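Local coordinates for protein cyclopenase asqI (Emericella nidulans, PDB 5YY3) that is a zinc-dependent cyclopenase of the tyrosinase family that converts 4'-methoxycyclopenin into 4'-methoxyviridicatin, releasing methyl isocyanate, in aspoquinolone biosynthesis, at residues Q66-P71 with E109-P114; E81-V86 with P114-D119; L88-A93 with S102-L107; K96-I101 with S128-Q133. One frame throughout, in Å; residues are numbered along the deposited sequence.

Interactions 1 to 4 tie together the early helices of the chain and the loops between them. Interaction 2 is a buried helix crossing without polar bonds and lies nearest the zinc ligands; interaction 3 is partly buried and mostly apolar, with a lysine tail on its outer side. Both use helix 77-92, and Met-117 of the one packs on Leu-90 and Ala-104 of the other. Helix 97-109 is shared by interactions 3 and 4. At its start, interaction 4 joins helix capping to a buried aspartate; just past its end, interaction 1 is a loop-loop contact with a charged outer layer. Interactions 1 and 2 meet at Pro-114. Polar bonds thus gather at helix ends, apolar packing along helix flanks.

Interaction 1 of 4, residues Q66-P71 with E109-P114; sequences QKDHKP and EERINP
His-69 is sandwiched between Arg-111, just past the end of helix 97-109, and Pro-114, the first residue of helix 114-127. Arg-111, with positive phi, is the C-prime residue of the Schellman motif that ends the earlier helix. The packing is tight around the imidazole. On one face the Arg-111 guanidinium lies nearly flat, planes 20° apart and centres 4.1 Å apart; against the opposite face Pro-114 CD makes a CH-pi contact 3.4 Å from the ring centroid. Gln-66 N donates in the ring plane to ND1 of His-69 (2.9 Å), which fixes the rotation of the ring. The outer side is more open to solvent and held by charge. Bends at chi2 and chi3 fold the arginine back over the histidine into a side-on, nearly coplanar salt bridge with Asp-68. Arg-111 NE meets Asp-68 OD2 at 2.9 Å and NH2 meets OD1, each on a syn lone pair; the latter bond is modelled unusually short, its exact length doubtful. NH2 of Arg-111 also gives an almost straight bond to Gln-66 OE1 (2.8 Å). On the helix side, Asn-113 caps helix 114-127 through OD1, which accepts from Leu-116 N, while its ND2 bonds to Thr-381 OG1 and to Lys-70 O (3.1 Å).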
loop_
_atom_site.group_PDB
_atom_site.type_symbol
_atom_site.label_atom_id
_atom_site.label_comp_id
_atom_site.label_asym_id
_atom_site.label_seq_id
_atom_site.Cartn_x
_atom_site.Cartn_y
_atom_site.Cartn_z
ATOM N N GLN A 66 37.045 -2.578 -25.885
ATOM C CA GLN A 66 36.996 -3.764 -26.733
ATOM C C GLN A 66 37.688 -4.938 -26.049
ATOM O O GLN A 66 38.328 -4.765 -25.013
ATOM C CB GLN A 66 37.622 -3.466 -28.096
ATOM C CG GLN A 66 36.977 -2.277 -28.795
ATOM C CD GLN A 66 37.594 -1.981 -30.148
ATOM O OE1 GLN A 66 38.748 -1.545 -30.242
ATOM N NE2 GLN A 66 36.817 -2.192 -31.207
ATOM N N LYS A 67 37.566 -6.127 -26.627
ATOM C CA LYS A 67 37.919 -7.349 -25.905
ATOM C C LYS A 67 39.428 -7.567 -25.717
ATOM O O LYS A 67 39.836 -8.430 -24.936
ATOM C CB LYS A 67 37.298 -8.569 -26.601
ATOM C CG LYS A 67 38.256 -9.365 -27.469
ATOM C CD LYS A 67 37.825 -10.833 -27.553
ATOM C CE LYS A 67 38.654 -11.619 -28.573
ATOM N NZ LYS A 67 38.433 -11.144 -29.976
ATOM N N ASP A 68 40.255 -6.784 -26.407
ATOM C CA ASP A 68 41.706 -6.917 -26.271
ATOM C C ASP A 68 42.239 -5.974 -25.199
ATOM O O ASP A 68 43.365 -6.144 -24.711
ATOM C CB ASP A 68 42.406 -6.631 -27.592
ATOM C CG ASP A 68 42.467 -5.158 -27.897
ATOM O OD1 ASP A 68 41.389 -4.547 -28.081
ATOM O OD2 ASP A 68 43.591 -4.608 -27.943
ATOM N N HIS A 69 41.431 -4.975 -24.843
ATOM C CA HIS A 69 41.821 -3.998 -23.827
ATOM C C HIS A 69 42.025 -4.692 -22.487
ATOM O O HIS A 69 41.184 -5.482 -22.059
ATOM C CB HIS A 69 40.772 -2.892 -23.701
ATOM C CG HIS A 69 40.851 -1.857 -24.779
ATOM N ND1 HIS A 69 39.759 -1.481 -25.533
ATOM C CD2 HIS A 69 41.887 -1.104 -25.220
ATOM C CE1 HIS A 69 40.122 -0.550 -26.398
ATOM N NE2 HIS A 69 41.407 -0.299 -26.228
ATOM N N LYS A 70 43.164 -4.422 -21.860
ATOM C CA LYS A 70 43.428 -4.876 -20.506
ATOM C C LYS A 70 42.281 -4.404 -19.623
ATOM O O LYS A 70 41.852 -3.258 -19.733
ATOM C CB LYS A 70 44.775 -4.331 -20.022
ATOM C CG LYS A 70 45.076 -4.556 -18.556
ATOM C CD LYS A 70 46.479 -4.091 -18.201
ATOM C CE LYS A 70 47.510 -4.618 -19.189
ATOM N NZ LYS A 70 48.913 -4.533 -18.659
ATOM N N PRO A 71 41.747 -5.289 -18.774
ATOM C CA PRO A 71 40.557 -4.915 -18.001
ATOM C C PRO A 71 40.829 -3.839 -16.945
ATOM O O PRO A 71 41.924 -3.766 -16.369
ATOM C CB PRO A 71 40.133 -6.234 -17.352
ATOM C CG PRO A 71 41.405 -7.029 -17.269
ATOM C CD PRO A 71 42.160 -6.677 -18.520
ATOM N N GLU A 109 46.228 4.251 -28.963
ATOM C CA GLU A 109 46.599 3.327 -30.033
ATOM C C GLU A 109 47.600 2.282 -29.535
ATOM O O GLU A 109 47.771 1.248 -30.177
ATOM C CB GLU A 109 47.137 4.067 -31.259
ATOM C CG GLU A 109 46.005 4.591 -32.143
ATOM C CD GLU A 109 46.439 4.915 -33.563
ATOM O OE1 GLU A 109 46.829 6.078 -33.818
ATOM O OE2 GLU A 109 46.380 4.007 -34.428
ATOM N N GLU A 110 48.227 2.533 -28.381
ATOM C CA GLU A 110 48.941 1.475 -27.648
ATOM C C GLU A 110 47.980 0.568 -26.859
ATOM O O GLU A 110 48.418 -0.259 -26.050
ATOM C CB GLU A 110 49.974 2.068 -26.693
ATOM C CG GLU A 110 51.125 2.781 -27.368
ATOM C CD GLU A 110 52.127 3.340 -26.372
ATOM O OE1 GLU A 110 52.190 2.829 -25.227
ATOM O OE2 GLU A 110 52.844 4.298 -26.739
ATOM N N ARG A 111 46.676 0.764 -27.081
ATOM C CA ARG A 111 45.601 -0.096 -26.554
ATOM C C ARG A 111 45.391 -0.017 -25.031
ATOM O O ARG A 111 44.930 -0.969 -24.412
ATOM C CB ARG A 111 45.838 -1.560 -26.969
ATOM C CG ARG A 111 45.919 -1.762 -28.476
ATOM C CD ARG A 111 44.718 -1.132 -29.179
ATOM N NE ARG A 111 43.494 -1.912 -28.994
ATOM C CZ ARG A 111 42.293 -1.518 -29.406
ATOM N NH1 ARG A 111 42.152 -0.350 -30.017
ATOM N NH2 ARG A 111 41.229 -2.286 -29.199
ATOM N N ILE A 112 45.702 1.126 -24.431
ATOM C CA ILE A 112 45.280 1.363 -23.057
ATOM C C ILE A 112 43.745 1.389 -23.003
ATOM O O ILE A 112 43.078 1.794 -23.968
ATOM C CB ILE A 112 45.867 2.670 -22.510
ATOM C CG1 ILE A 112 45.790 2.706 -20.985
ATOM C CG2 ILE A 112 45.170 3.885 -23.107
ATOM C CD1 ILE A 112 46.677 3.769 -20.384
ATOM N N ASN A 113 43.189 0.903 -21.897
ATOM C CA ASN A 113 41.740 0.843 -21.697
ATOM C C ASN A 113 41.091 2.230 -21.777
ATOM O O ASN A 113 41.504 3.149 -21.056
ATOM C CB ASN A 113 41.446 0.184 -20.341
ATOM C CG ASN A 113 39.964 -0.021 -20.086
ATOM O OD1 ASN A 113 39.209 0.945 -19.922
ATOM N ND2 ASN A 113 39.539 -1.284 -20.035
ATOM N N PRO A 114 40.078 2.390 -22.657
ATOM C CA PRO A 114 39.388 3.670 -22.890
ATOM C C PRO A 114 38.656 4.207 -21.659
ATOM O O PRO A 114 38.552 5.420 -21.503
ATOM C CB PRO A 114 38.377 3.337 -23.999
ATOM C CG PRO A 114 38.854 2.089 -24.611
ATOM C CD PRO A 114 39.542 1.323 -23.522
#

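Interaction 2 of 4, residues E81-V86 with P114-D119; sequences ETMKAV and PELMRD
A helix-helix crossing of the hemocyanin-like fold brings Met-83 and Val-86, on helix 77-92, against Leu-116 and Asp-119, in the first turns of helix 114-127. The short segment axes approach to 9.1 Å and cross at -61°, so the contact is confined to a few residues, with Met-83 and Leu-116 closest along the backbones. Leu-116 reaches across with one branch in particular: its CD2 rests 4.0 Å from the CA of Met-83 and also 4.0 Å from CG2 of Val-86, with CB and CG1 of the valine similarly near. The other methyl, CD1, meets only the margin, at Thr-82 CG2 (4.3 Å). Met-83 sends its chain the other way. With CG opposite the backbone N (chi1 -175°) and bends at chi2 and chi3, it curls over the backbone of the second helix, CG lying 3.6 Å from Leu-116 O, and SD passing 3.6 Å from Asp-119 CB at about a right angle to that side chain. Tyr-72 and Ile-123 also touch Met-83, and Val-86 reaches Ala-120 one turn further on. Asp-119 OD2 is hydrogen-bonded to Tyr-72 OH, and its side chain stands about 7 Å from that of the zinc ligand His-190. No hydrogen bond or salt bridge joins the two segments; they meet through methyl, methylene and thioether surfaces, with one carbonyl oxygen under the methionine, and the carboxylate beside them, close to the metal site, is probably oriented in part by the Tyr-72 hydroxyl.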
loop_
_atom_site.group_PDB
_atom_site.type_symbol
_atom_site.label_atom_id
_atom_site.label_comp_id
_atom_site.label_asym_id
_atom_site.label_seq_id
_atom_site.Cartn_x
_atom_site.Cartn_y
_atom_site.Cartn_z
ATOM N N GLU A 81 45.109 4.078 -8.785
ATOM C CA GLU A 81 46.511 4.485 -8.716
ATOM C C GLU A 81 47.109 4.577 -10.118
ATOM O O GLU A 81 47.784 5.553 -10.462
ATOM C CB GLU A 81 47.310 3.498 -7.863
ATOM C CG GLU A 81 48.192 4.160 -6.821
ATOM C CD GLU A 81 48.952 3.147 -5.968
ATOM O OE1 GLU A 81 50.205 3.110 -6.048
ATOM O OE2 GLU A 81 48.292 2.392 -5.214
ATOM N N THR A 82 46.820 3.564 -10.930
ATOM C CA THR A 82 47.330 3.485 -12.292
ATOM C C THR A 82 46.727 4.585 -13.151
ATOM O O THR A 82 47.427 5.281 -13.893
ATOM C CB THR A 82 47.017 2.121 -12.929
ATOM O OG1 THR A 82 47.638 1.082 -12.164
ATOM C CG2 THR A 82 47.540 2.076 -14.345
ATOM N N MET A 83 45.416 4.733 -13.034
ATOM C CA MET A 83 44.679 5.769 -13.739
ATOM C C MET A 83 45.267 7.132 -13.425
ATOM O O MET A 83 45.486 7.935 -14.335
ATOM C CB MET A 83 43.198 5.707 -13.361
ATOM C CG MET A 83 42.330 6.668 -14.124
ATOM S SD MET A 83 42.219 8.253 -13.299
ATOM C CE MET A 83 41.589 7.732 -11.706
ATOM N N LYS A 84 45.537 7.392 -12.144
ATOM C CA LYS A 84 46.063 8.695 -11.725
ATOM C C LYS A 84 47.447 8.968 -12.307
ATOM O O LYS A 84 47.738 10.092 -12.715
ATOM C CB LYS A 84 46.121 8.801 -10.198
ATOM C CG LYS A 84 44.871 9.405 -9.574
ATOM C CD LYS A 84 44.942 9.387 -8.050
ATOM C CE LYS A 84 43.560 9.575 -7.426
ATOM N NZ LYS A 84 43.436 8.877 -6.103
ATOM N N ALA A 85 48.299 7.946 -12.342
ATOM C CA ALA A 85 49.627 8.097 -12.918
ATOM C C ALA A 85 49.523 8.391 -14.412
ATOM O O ALA A 85 50.318 9.157 -14.965
ATOM C CB ALA A 85 50.452 6.866 -12.674
ATOM N N VAL A 86 48.531 7.791 -15.059
ATOM C CA VAL A 86 48.308 8.026 -16.476
ATOM C C VAL A 86 47.815 9.447 -16.690
ATOM O O VAL A 86 48.184 10.121 -17.659
ATOM C CB VAL A 86 47.308 7.034 -17.047
ATOM C CG1 VAL A 86 46.882 7.443 -18.449
ATOM C CG2 VAL A 86 47.926 5.651 -17.045
ATOM N N PRO A 114 40.078 2.390 -22.657
ATOM C CA PRO A 114 39.388 3.670 -22.890
ATOM C C PRO A 114 38.656 4.207 -21.659
ATOM O O PRO A 114 38.552 5.420 -21.503
ATOM C CB PRO A 114 38.377 3.337 -23.999
ATOM C CG PRO A 114 38.854 2.089 -24.611
ATOM C CD PRO A 114 39.542 1.323 -23.522
ATOM N N GLU A 115 38.147 3.321 -20.811
ATOM C CA GLU A 115 37.475 3.745 -19.589
ATOM C C GLU A 115 38.508 4.335 -18.653
ATOM O O GLU A 115 38.274 5.364 -18.010
ATOM C CB GLU A 115 36.739 2.578 -18.923
ATOM C CG GLU A 115 36.028 2.926 -17.614
ATOM C CD GLU A 115 34.889 3.921 -17.792
ATOM O OE1 GLU A 115 34.155 3.835 -18.802
ATOM O OE2 GLU A 115 34.714 4.776 -16.902
ATOM N N LEU A 116 39.661 3.678 -18.587
ATOM C CA LEU A 116 40.783 4.201 -17.831
ATOM C C LEU A 116 41.129 5.582 -18.372
ATOM O O LEU A 116 41.300 6.531 -17.608
ATOM C CB LEU A 116 41.986 3.253 -17.910
ATOM C CG LEU A 116 43.203 3.531 -17.019
ATOM C CD1 LEU A 116 44.050 2.279 -16.902
ATOM C CD2 LEU A 116 44.057 4.711 -17.530
ATOM N N MET A 117 41.225 5.688 -19.695
ATOM C CA MET A 117 41.565 6.962 -20.328
ATOM C C MET A 117 40.537 8.048 -20.019
ATOM O O MET A 117 40.908 9.197 -19.780
ATOM C CB MET A 117 41.700 6.801 -21.843
ATOM C CG MET A 117 42.199 8.059 -22.533
ATOM S SD MET A 117 43.751 8.628 -21.805
ATOM C CE MET A 117 43.512 10.378 -21.906
ATOM N N ARG A 118 39.251 7.690 -20.017
ATOM C CA ARG A 118 38.198 8.675 -19.735
ATOM C C ARG A 118 38.367 9.301 -18.370
ATOM O O ARG A 118 38.257 10.514 -18.230
ATOM C CB ARG A 118 36.807 8.048 -19.844
ATOM C CG ARG A 118 36.210 8.235 -21.200
ATOM C CD ARG A 118 34.858 7.587 -21.322
ATOM N NE ARG A 118 34.901 6.574 -22.361
ATOM C CZ ARG A 118 34.895 5.289 -22.089
ATOM N NH1 ARG A 118 34.814 4.912 -20.825
ATOM N NH2 ARG A 118 34.945 4.397 -23.058
ATOM N N ASP A 119 38.661 8.470 -17.374
ATOM C CA ASP A 119 38.923 8.955 -16.028
ATOM C C ASP A 119 40.178 9.823 -15.993
ATOM O O ASP A 119 40.197 10.881 -15.361
ATOM C CB ASP A 119 39.064 7.788 -15.054
ATOM C CG ASP A 119 37.728 7.318 -14.512
ATOM O OD1 ASP A 119 36.776 8.131 -14.527
ATOM O OD2 ASP A 119 37.628 6.150 -14.052
#

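Interaction 3 of 4, residues L88-A93 with S102-L107; sequences LMLDAA and SKAKEL
Leu-90 and Ala-93 meet Lys-103, Ala-104 and Leu-107 without any ring, amide or guanidinium between them, so the contact has no stacked faces; the one flat side-chain group linked to it is the carboxylate of Glu-106, which takes a weak bond at OE1 from Lys-103 NZ (3.4 Å) within the second helix. No hydrogen bond crosses the interface, and most of what touches is aliphatic. The CD2 methyl of Leu-90 does most of the touching: it comes down on the backbone of the facing helix 3.7 Å from Ala-104 N, lies 4.0 Å from Ala-104 CB and reaches Leu-107 CD1 at 4.2 Å. CG of Leu-90 is set opposite the carbonyl carbon (chi1 -59°), and the branch thereby extends over the small alanine. Beside it, the root of Lys-103 fills the other part of the interface, with CB 3.8 Å from Ala-93 CB. From there the lysine turns at chi2 and again at chi4, crossing Met-89 so that Lys-103 NZ ends 4.1 Å from Met-89 CG; the ammonium is thus carried along the outer margin toward Glu-106, an ion pair at the more exposed side of a greasy seam. The two helices are consecutive in the chain, 77-92 and 97-109, joined by a short connection, and their segment axes run at 129° to each other, 9.3 Å apart. Helix 114-127 covers the inner side of this consecutive pair: Met-117 packs against both Leu-90 and Ala-104, and Leu-121 and Tyr-124 add further cover to Leu-90.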
loop_
_atom_site.group_PDB
_atom_site.type_symbol
_atom_site.label_atom_id
_atom_site.label_comp_id
_atom_site.label_asym_id
_atom_site.label_seq_id
_atom_site.Cartn_x
_atom_site.Cartn_y
_atom_site.Cartn_z
ATOM N N LEU A 88 48.654 11.909 -14.765
ATOM C CA LEU A 88 49.872 12.720 -14.570
ATOM C C LEU A 88 50.788 12.665 -15.797
ATOM O O LEU A 88 51.425 13.652 -16.182
ATOM C CB LEU A 88 50.648 12.243 -13.339
ATOM C CG LEU A 88 50.097 12.625 -11.966
ATOM C CD1 LEU A 88 50.804 11.820 -10.894
ATOM C CD2 LEU A 88 50.254 14.120 -11.718
ATOM N N MET A 89 50.852 11.477 -16.380
ATOM C CA MET A 89 51.509 11.237 -17.652
ATOM C C MET A 89 51.043 12.281 -18.670
ATOM O O MET A 89 51.869 12.944 -19.289
ATOM C CB MET A 89 51.192 9.810 -18.107
ATOM C CG MET A 89 52.140 9.128 -19.042
ATOM S SD MET A 89 52.039 7.349 -18.695
ATOM C CE MET A 89 52.417 7.407 -16.949
ATOM N N LEU A 90 49.726 12.456 -18.806
ATOM C CA LEU A 90 49.169 13.439 -19.746
ATOM C C LEU A 90 49.661 14.845 -19.439
ATOM O O LEU A 90 49.969 15.635 -20.330
ATOM C CB LEU A 90 47.648 13.434 -19.705
ATOM C CG LEU A 90 46.879 12.162 -20.027
ATOM C CD1 LEU A 90 45.391 12.492 -19.989
ATOM C CD2 LEU A 90 47.308 11.575 -21.366
ATOM N N ASP A 91 49.715 15.146 -18.153
ATOM C CA ASP A 91 50.177 16.427 -17.679
ATOM C C ASP A 91 51.667 16.621 -17.999
ATOM O O ASP A 91 52.114 17.730 -18.320
ATOM C CB ASP A 91 49.908 16.523 -16.176
ATOM C CG ASP A 91 50.224 17.870 -15.620
ATOM O OD1 ASP A 91 49.507 18.833 -15.984
ATOM O OD2 ASP A 91 51.174 17.967 -14.807
ATOM N N ALA A 92 52.422 15.524 -17.920
ATOM C CA ALA A 92 53.876 15.542 -18.098
ATOM C C ALA A 92 54.311 15.760 -19.553
ATOM O O ALA A 92 55.473 16.060 -19.820
ATOM C CB ALA A 92 54.475 14.250 -17.567
ATOM N N ALA A 93 53.367 15.631 -20.482
ATOM C CA ALA A 93 53.656 15.775 -21.907
ATOM C C ALA A 93 53.730 17.232 -22.358
ATOM O O ALA A 93 53.982 17.496 -23.532
ATOM C CB ALA A 93 52.606 15.028 -22.741
ATOM N N SER A 102 47.811 14.636 -27.502
ATOM C CA SER A 102 48.756 13.834 -28.279
ATOM C C SER A 102 49.186 12.584 -27.514
ATOM O O SER A 102 49.144 11.476 -28.063
ATOM C CB SER A 102 49.987 14.652 -28.656
ATOM O OG SER A 102 49.679 15.572 -29.686
ATOM N N LYS A 103 49.597 12.770 -26.258
ATOM C CA LYS A 103 49.978 11.656 -25.384
ATOM C C LYS A 103 48.820 10.665 -25.269
ATOM O O LYS A 103 49.003 9.446 -25.369
ATOM C CB LYS A 103 50.387 12.164 -23.994
ATOM C CG LYS A 103 51.169 11.157 -23.151
ATOM C CD LYS A 103 52.421 10.665 -23.887
ATOM C CE LYS A 103 53.364 9.849 -22.996
ATOM N NZ LYS A 103 53.062 8.392 -22.994
ATOM N N ALA A 104 47.622 11.214 -25.080
ATOM C CA ALA A 104 46.398 10.430 -24.964
ATOM C C ALA A 104 46.174 9.541 -26.188
ATOM O O ALA A 104 45.993 8.326 -26.049
ATOM C CB ALA A 104 45.208 11.362 -24.755
ATOM N N LYS A 105 46.173 10.148 -27.377
ATOM C CA LYS A 105 45.994 9.405 -28.624
ATOM C C LYS A 105 47.017 8.295 -28.719
ATOM O O LYS A 105 46.715 7.162 -29.098
ATOM C CB LYS A 105 46.133 10.317 -29.848
ATOM C CG LYS A 105 44.976 11.273 -30.125
ATOM C CD LYS A 105 44.994 11.686 -31.602
ATOM C CE LYS A 105 44.412 13.072 -31.815
ATOM N NZ LYS A 105 43.354 13.341 -30.813
ATOM N N GLU A 106 48.242 8.649 -28.368
ATOM C CA GLU A 106 49.363 7.730 -28.412
ATOM C C GLU A 106 49.090 6.510 -27.546
ATOM O O GLU A 106 49.167 5.373 -28.011
ATOM C CB GLU A 106 50.620 8.455 -27.956
ATOM C CG GLU A 106 51.873 7.639 -27.949
ATOM C CD GLU A 106 53.060 8.488 -27.582
ATOM O OE1 GLU A 106 53.408 8.546 -26.375
ATOM O OE2 GLU A 106 53.613 9.138 -28.499
ATOM N N LEU A 107 48.746 6.761 -26.288
ATOM C CA LEU A 107 48.446 5.696 -25.341
ATOM C C LEU A 107 47.261 4.860 -25.812
ATOM O O LEU A 107 47.257 3.638 -25.669
ATOM C CB LEU A 107 48.177 6.287 -23.956
ATOM C CG LEU A 107 49.356 7.004 -23.299
ATOM C CD1 LEU A 107 48.904 7.776 -22.076
ATOM C CD2 LEU A 107 50.445 6.004 -22.929
#

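Interaction 4 of 4, residues K96-I101 with S128-Q133; sequences KLEDGI and SKDAQQ
Asp-130 takes hold of the start of helix 97-109 with both carboxylate oxygens. Its OD2 accepts from the backbone N of Leu-97 at 2.8 Å with an N-H...O angle of 166°, met on its anti side; OD1 of Asp-130 forms a weaker salt bridge with Lys-96 NZ at 3.2 Å. The aspartate gets there with CG opposite its own backbone N (chi1 -163°), and the lysine chain, bent at chi2, runs across the carboxylate at about a right angle. The helix start has a second aid of its own: the backbone N of Lys-96, at the N-cap, donates to Asp-99 OD2 (3.2 Å). The other helix, 129-133, is capped in turn by Ser-128, whose OG accepts from Ala-131 N at 2.8 Å. Glu-98 OE2 stands 4.1 Å from Asp-130 OD2, a pair of like charges joined through Arg-134, whose NH2 makes a salt bridge to each. Outward from these bonds the contact becomes apolar. Leu-97 CD2 lies 3.4 Å from Ser-128 OG and 3.5 Å from Ala-131 CB, while CD1 also lies against CA and CB of Ala-131; Ile-136 adds to the cover of this leucine. With Lys-96, Arg-134 and the positive end of a helix dipole gathered about it, the buried Asp-130 is probably held as the anion, and its charge probably helps to hold the start of helix 97-109 against the start of helix 129-133.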
loop_
_atom_site.group_PDB
_atom_site.type_symbol
_atom_site.label_atom_id
_atom_site.label_comp_id
_atom_site.label_asym_id
_atom_site.label_seq_id
_atom_site.Cartn_x
_atom_site.Cartn_y
_atom_site.Cartn_z
ATOM N N LYS A 96 50.525 22.649 -22.759
ATOM C CA LYS A 96 49.315 22.932 -23.530
ATOM C C LYS A 96 48.447 21.700 -23.766
ATOM O O LYS A 96 48.926 20.568 -23.725
ATOM C CB LYS A 96 49.677 23.574 -24.873
ATOM C CG LYS A 96 50.018 25.057 -24.763
ATOM C CD LYS A 96 49.052 25.891 -25.593
ATOM C CE LYS A 96 49.024 27.353 -25.147
ATOM N NZ LYS A 96 47.721 27.997 -25.495
ATOM N N LEU A 97 47.161 21.947 -24.013
ATOM C CA LEU A 97 46.176 20.895 -24.240
ATOM C C LEU A 97 46.551 19.928 -25.341
ATOM O O LEU A 97 46.383 18.724 -25.186
ATOM C CB LEU A 97 44.816 21.502 -24.580
ATOM C CG LEU A 97 43.989 22.003 -23.404
ATOM C CD1 LEU A 97 42.502 22.055 -23.774
ATOM C CD2 LEU A 97 44.234 21.129 -22.179
ATOM N N GLU A 98 47.031 20.450 -26.463
ATOM C CA GLU A 98 47.368 19.587 -27.592
ATOM C C GLU A 98 48.491 18.631 -27.216
ATOM O O GLU A 98 48.630 17.564 -27.816
ATOM C CB GLU A 98 47.752 20.404 -28.834
ATOM C CG GLU A 98 47.999 21.871 -28.579
ATOM C CD GLU A 98 46.721 22.671 -28.580
ATOM O OE1 GLU A 98 46.014 22.671 -29.609
ATOM O OE2 GLU A 98 46.412 23.289 -27.545
ATOM N N ASP A 99 49.282 19.006 -26.212
ATOM C CA ASP A 99 50.297 18.101 -25.681
ATOM C C ASP A 99 49.626 16.893 -25.002
ATOM O O ASP A 99 49.912 15.744 -25.348
ATOM C CB ASP A 99 51.234 18.830 -24.707
ATOM C CG ASP A 99 52.094 19.880 -25.397
ATOM O OD1 ASP A 99 52.539 19.608 -26.532
ATOM O OD2 ASP A 99 52.335 20.966 -24.809
ATOM N N GLY A 100 48.729 17.152 -24.055
ATOM C CA GLY A 100 48.051 16.082 -23.341
ATOM C C GLY A 100 47.286 15.176 -24.287
ATOM O O GLY A 100 47.292 13.954 -24.151
ATOM N N ILE A 101 46.638 15.779 -25.273
ATOM C CA ILE A 101 45.800 15.013 -26.178
ATOM C C ILE A 101 46.630 14.148 -27.121
ATOM O O ILE A 101 46.216 13.042 -27.469
ATOM C CB ILE A 101 44.875 15.943 -26.961
ATOM C CG1 ILE A 101 44.004 16.703 -25.975
ATOM C CG2 ILE A 101 44.002 15.159 -27.924
ATOM C CD1 ILE A 101 42.992 17.563 -26.628
ATOM N N SER A 128 43.901 21.211 -15.839
ATOM C CA SER A 128 44.767 21.919 -16.776
ATOM C C SER A 128 44.457 23.408 -16.852
ATOM O O SER A 128 43.338 23.798 -17.217
ATOM C CB SER A 128 44.642 21.329 -18.171
ATOM O OG SER A 128 45.018 22.306 -19.128
ATOM N N LYS A 129 45.447 24.236 -16.531
ATOM C CA LYS A 129 45.275 25.683 -16.598
ATOM C C LYS A 129 45.001 26.106 -18.032
ATOM O O LYS A 129 44.219 27.029 -18.281
ATOM C CB LYS A 129 46.497 26.416 -16.056
ATOM C CG LYS A 129 46.354 27.940 -16.135
ATOM C CD LYS A 129 47.113 28.676 -15.030
ATOM C CE LYS A 129 46.971 30.180 -15.205
ATOM N NZ LYS A 129 48.005 30.957 -14.457
ATOM N N ASP A 130 45.630 25.417 -18.980
ATOM C CA ASP A 130 45.367 25.686 -20.391
ATOM C C ASP A 130 43.896 25.425 -20.715
ATOM O O ASP A 130 43.237 26.255 -21.340
ATOM C CB ASP A 130 46.262 24.837 -21.300
ATOM C CG ASP A 130 46.327 25.375 -22.723
ATOM O OD1 ASP A 130 46.385 26.615 -22.890
ATOM O OD2 ASP A 130 46.306 24.560 -23.677
ATOM N N ALA A 131 43.385 24.277 -20.280
ATOM C CA ALA A 131 42.007 23.912 -20.593
ATOM C C ALA A 131 41.025 24.882 -19.944
ATOM O O ALA A 131 40.038 25.275 -20.560
ATOM C CB ALA A 131 41.706 22.475 -20.156
ATOM N N GLN A 132 41.301 25.273 -18.707
ATOM C CA GLN A 132 40.398 26.154 -17.978
ATOM C C GLN A 132 40.269 27.508 -18.651
ATOM O O GLN A 132 39.156 28.002 -18.848
ATOM C CB GLN A 132 40.875 26.330 -16.546
ATOM C CG GLN A 132 40.865 25.038 -15.771
ATOM C CD GLN A 132 41.607 25.169 -14.486
ATOM O OE1 GLN A 132 42.009 26.270 -14.110
ATOM N NE2 GLN A 132 41.803 24.054 -13.795
ATOM N N GLN A 133 41.407 28.096 -19.015
ATOM C CA GLN A 133 41.412 29.408 -19.653
ATOM C C GLN A 133 40.845 29.327 -21.077
ATOM O O GLN A 133 40.231 30.278 -21.559
ATOM C CB GLN A 133 42.831 30.005 -19.646
ATOM C CG GLN A 133 43.821 29.304 -20.569
ATOM C CD GLN A 133 45.256 29.804 -20.411
ATOM O OE1 GLN A 133 45.770 29.933 -19.291
ATOM N NE2 GLN A 133 45.907 30.084 -21.537
#